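Local atomic coordinates of 3-hydroxyacyl-CoA dehydrogenase type-2 (Mycobacterium avium, PDB entry 3PPI), a protein that probably catalyses the NAD-dependent oxidation of 3-hydroxyacyl-CoA thioesters to their 3-oxoacyl counterparts, as a tetrameric member of the short-chain dehydrogenase/reductase family. Residues Asn84-Leu92 / Leu139-Leu150. Residues are numbered along the deposited sequence; the frame is centred on the assembly and turned at random.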
# COMPACT_ATOMS: atom_id res chain seq x y z
N ASN A 84 -20.31 -19.01 -18.29
CA ASN A 84 -19.97 -19.28 -16.91
C ASN A 84 -18.46 -19.12 -16.80
O ASN A 84 -17.71 -19.93 -17.36
CB ASN A 84 -20.39 -20.70 -16.53
CG ASN A 84 -20.13 -21.03 -15.07
OD1 ASN A 84 -19.34 -20.38 -14.40
ND2 ASN A 84 -20.79 -22.06 -14.59
N VAL A 85 -18.01 -18.10 -16.07
CA VAL A 85 -16.59 -17.75 -16.02
C VAL A 85 -15.70 -18.82 -15.40
O VAL A 85 -14.49 -18.82 -15.64
CB VAL A 85 -16.33 -16.41 -15.29
CG1 VAL A 85 -16.89 -15.25 -16.09
CG2 VAL A 85 -16.90 -16.46 -13.85
N THR A 86 -16.28 -19.74 -14.63
CA THR A 86 -15.53 -20.85 -14.04
C THR A 86 -15.44 -22.09 -14.95
O THR A 86 -14.79 -23.08 -14.60
CB THR A 86 -16.13 -21.26 -12.67
OG1 THR A 86 -17.45 -21.81 -12.84
CG2 THR A 86 -16.21 -20.04 -11.75
N SER A 87 -16.07 -22.04 -16.12
CA SER A 87 -16.03 -23.17 -17.07
C SER A 87 -15.11 -22.88 -18.26
O SER A 87 -15.35 -21.93 -19.01
CB SER A 87 -17.45 -23.50 -17.55
OG SER A 87 -17.45 -24.16 -18.80
N GLU A 88 -14.08 -23.69 -18.44
CA GLU A 88 -13.16 -23.53 -19.58
C GLU A 88 -13.91 -23.57 -20.92
O GLU A 88 -13.72 -22.69 -21.76
CB GLU A 88 -12.08 -24.60 -19.58
CG GLU A 88 -11.19 -24.59 -20.83
CD GLU A 88 -9.99 -25.49 -20.69
OE1 GLU A 88 -9.12 -25.20 -19.83
OE2 GLU A 88 -9.92 -26.50 -21.44
N ASP A 89 -14.77 -24.58 -21.09
CA ASP A 89 -15.54 -24.74 -22.33
C ASP A 89 -16.32 -23.48 -22.68
O ASP A 89 -16.36 -23.06 -23.83
CB ASP A 89 -16.56 -25.88 -22.22
CG ASP A 89 -15.92 -27.25 -22.07
OD1 ASP A 89 -14.68 -27.33 -21.95
OD2 ASP A 89 -16.69 -28.25 -22.04
N SER A 90 -16.97 -22.93 -21.68
CA SER A 90 -17.85 -21.79 -21.86
C SER A 90 -17.07 -20.53 -22.24
O SER A 90 -17.48 -19.76 -23.12
CB SER A 90 -18.62 -21.56 -20.55
OG SER A 90 -19.69 -20.67 -20.73
N VAL A 91 -15.94 -20.31 -21.58
CA VAL A 91 -15.07 -19.18 -21.92
C VAL A 91 -14.43 -19.35 -23.31
O VAL A 91 -14.33 -18.39 -24.07
CB VAL A 91 -14.01 -18.94 -20.83
CG1 VAL A 91 -13.00 -17.87 -21.28
CG2 VAL A 91 -14.70 -18.56 -19.50
N LEU A 92 -14.03 -20.57 -23.63
CA LEU A 92 -13.46 -20.86 -24.95
C LEU A 92 -14.47 -20.54 -26.07
O LEU A 92 -14.07 -20.07 -27.14
CB LEU A 92 -12.96 -22.30 -25.05
CG LEU A 92 -11.64 -22.64 -24.36
CD1 LEU A 92 -11.30 -24.12 -24.63
CD2 LEU A 92 -10.52 -21.74 -24.83
N LEU A 139 -16.00 -17.64 -7.63
CA LEU A 139 -16.60 -16.73 -8.60
C LEU A 139 -15.67 -15.55 -8.92
O LEU A 139 -15.43 -15.26 -10.10
CB LEU A 139 -17.94 -16.19 -8.07
CG LEU A 139 -18.71 -15.22 -8.98
CD1 LEU A 139 -18.97 -15.90 -10.34
CD2 LEU A 139 -20.03 -14.76 -8.35
N TYR A 140 -15.14 -14.89 -7.89
CA TYR A 140 -14.44 -13.61 -8.06
C TYR A 140 -12.94 -13.73 -8.32
O TYR A 140 -12.37 -12.89 -9.04
CB TYR A 140 -14.70 -12.67 -6.87
CG TYR A 140 -16.14 -12.30 -6.78
CD1 TYR A 140 -16.72 -11.48 -7.74
CD2 TYR A 140 -16.96 -12.82 -5.78
CE1 TYR A 140 -18.08 -11.17 -7.70
CE2 TYR A 140 -18.30 -12.51 -5.72
CZ TYR A 140 -18.86 -11.68 -6.68
OH TYR A 140 -20.20 -11.39 -6.67
N LEU A 141 -12.31 -14.75 -7.72
CA LEU A 141 -10.87 -14.97 -7.91
C LEU A 141 -10.63 -16.06 -8.97
O LEU A 141 -10.06 -15.77 -10.03
CB LEU A 141 -10.19 -15.31 -6.59
CG LEU A 141 -8.68 -15.53 -6.62
CD1 LEU A 141 -7.95 -14.39 -7.40
CD2 LEU A 141 -8.14 -15.66 -5.20
N ASN A 142 -11.06 -17.29 -8.71
CA ASN A 142 -10.85 -18.38 -9.71
C ASN A 142 -11.48 -18.02 -11.06
O ASN A 142 -10.87 -18.22 -12.10
CB ASN A 142 -11.37 -19.76 -9.23
CG ASN A 142 -10.62 -20.29 -8.01
OD1 ASN A 142 -9.69 -19.68 -7.56
ND2 ASN A 142 -11.04 -21.42 -7.47
N GLY A 143 -12.69 -17.47 -11.05
CA GLY A 143 -13.35 -17.05 -12.28
C GLY A 143 -12.55 -16.02 -13.06
O GLY A 143 -12.41 -16.11 -14.28
N THR A 144 -11.99 -15.05 -12.35
CA THR A 144 -11.13 -14.04 -12.98
C THR A 144 -9.91 -14.69 -13.60
O THR A 144 -9.56 -14.39 -14.75
CB THR A 144 -10.72 -12.95 -11.99
OG1 THR A 144 -11.89 -12.22 -11.63
CG2 THR A 144 -9.68 -11.97 -12.61
N TYR A 145 -9.26 -15.60 -12.87
CA TYR A 145 -8.05 -16.24 -13.38
C TYR A 145 -8.36 -17.09 -14.60
O TYR A 145 -7.59 -17.09 -15.56
CB TYR A 145 -7.36 -17.07 -12.31
CG TYR A 145 -5.94 -17.47 -12.68
CD1 TYR A 145 -4.91 -16.55 -12.61
CD2 TYR A 145 -5.65 -18.74 -13.15
CE1 TYR A 145 -3.61 -16.89 -12.95
CE2 TYR A 145 -4.35 -19.10 -13.51
CZ TYR A 145 -3.33 -18.17 -13.39
OH TYR A 145 -2.04 -18.49 -13.72
N ASN A 146 -9.51 -17.77 -14.59
CA ASN A 146 -9.91 -18.63 -15.70
C ASN A 146 -10.16 -17.82 -16.98
O ASN A 146 -9.70 -18.20 -18.05
CB ASN A 146 -11.16 -19.45 -15.36
CG ASN A 146 -11.43 -20.57 -16.36
OD1 ASN A 146 -10.55 -21.42 -16.63
ND2 ASN A 146 -12.65 -20.60 -16.91
N VAL A 147 -10.86 -16.70 -16.85
CA VAL A 147 -11.09 -15.82 -17.99
C VAL A 147 -9.73 -15.29 -18.49
O VAL A 147 -9.44 -15.34 -19.68
CB VAL A 147 -12.06 -14.66 -17.64
CG1 VAL A 147 -12.17 -13.66 -18.79
CG2 VAL A 147 -13.43 -15.23 -17.28
N ALA A 148 -8.89 -14.84 -17.56
CA ALA A 148 -7.62 -14.21 -17.92
C ALA A 148 -6.67 -15.17 -18.64
O ALA A 148 -6.03 -14.77 -19.63
CB ALA A 148 -6.94 -13.62 -16.69
N ARG A 149 -6.55 -16.40 -18.14
CA ARG A 149 -5.61 -17.33 -18.72
C ARG A 149 -6.01 -17.70 -20.15
O ARG A 149 -5.16 -17.73 -21.04
CB ARG A 149 -5.41 -18.57 -17.83
CG ARG A 149 -6.48 -19.61 -17.93
CD ARG A 149 -6.44 -20.66 -16.80
NE ARG A 149 -7.60 -21.54 -17.03
CZ ARG A 149 -7.61 -22.59 -17.85
NH1 ARG A 149 -6.51 -23.00 -18.48
NH2 ARG A 149 -8.75 -23.24 -18.05
N LEU A 150 -7.30 -17.91 -20.38
CA LEU A 150 -7.78 -18.35 -21.69
C LEU A 150 -7.77 -17.20 -22.70
O LEU A 150 -7.34 -17.38 -23.86
CB LEU A 150 -9.19 -18.97 -21.54
CG LEU A 150 -9.23 -20.25 -20.70
CD1 LEU A 150 -10.67 -20.68 -20.32
CD2 LEU A 150 -8.52 -21.39 -21.46
O HOH W 1 -6.67 -25.17 -20.33
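Val85 lays its isopropyl group over the turn of helix 139-150 that carries Gly143. Val85 CG2, set between backbone N and carbonyl carbon, lies over Gly143 CA at 3.9 Å and meets the end of Leu139, while Val85 CG1 touches Val147 CG2 at 3.7 Å. The carbonyl of Val85 makes one of the two direct polar bonds across the contact: Asn146 ND2 donates to Val85 O at 2.9 Å, nearly straight (161°), from above the carbonyl plane but within its own amide plane. Thr86 CA comes to 4.7 Å from Gly143 CA, its methyl resting on the glycine backbone; Asn84 OD1 accepts from Thr86 N, an Asx turn, and also from Thr86 OG1. Ser87 is the N-cap of helix 88-98, its OG accepting from Ser90 N. In this Rossmann-type short-chain dehydrogenase/reductase fold, the turn and helix after the outermost strand of the chain's sheet, 78-82, thus pack on long helix 130-156, which also meets a second subunit through Tyr145 and Arg149. Glu88, extended from a CG anti to its backbone N (chi1 173°), carries OE1 to Arg149 NH2, a 2.7 Å salt bridge that uses the anti lone pair and lies in the guanidinium plane. Asn146 OD1 accepts from both NE and NH2 of Arg149, fixing the guanidinium, and a water joins Glu88 OE1 to Arg149 NH1, which also bonds Ala128 O of the second subunit. Val91 points at the helix, CG1 against Leu150 CD1 (3.8 Å) and CG2 near Val147. The axes of 88-92 and 139-150 run 48° apart, and Leu92 CD2 lies 3.9 Å from Leu150 CD2.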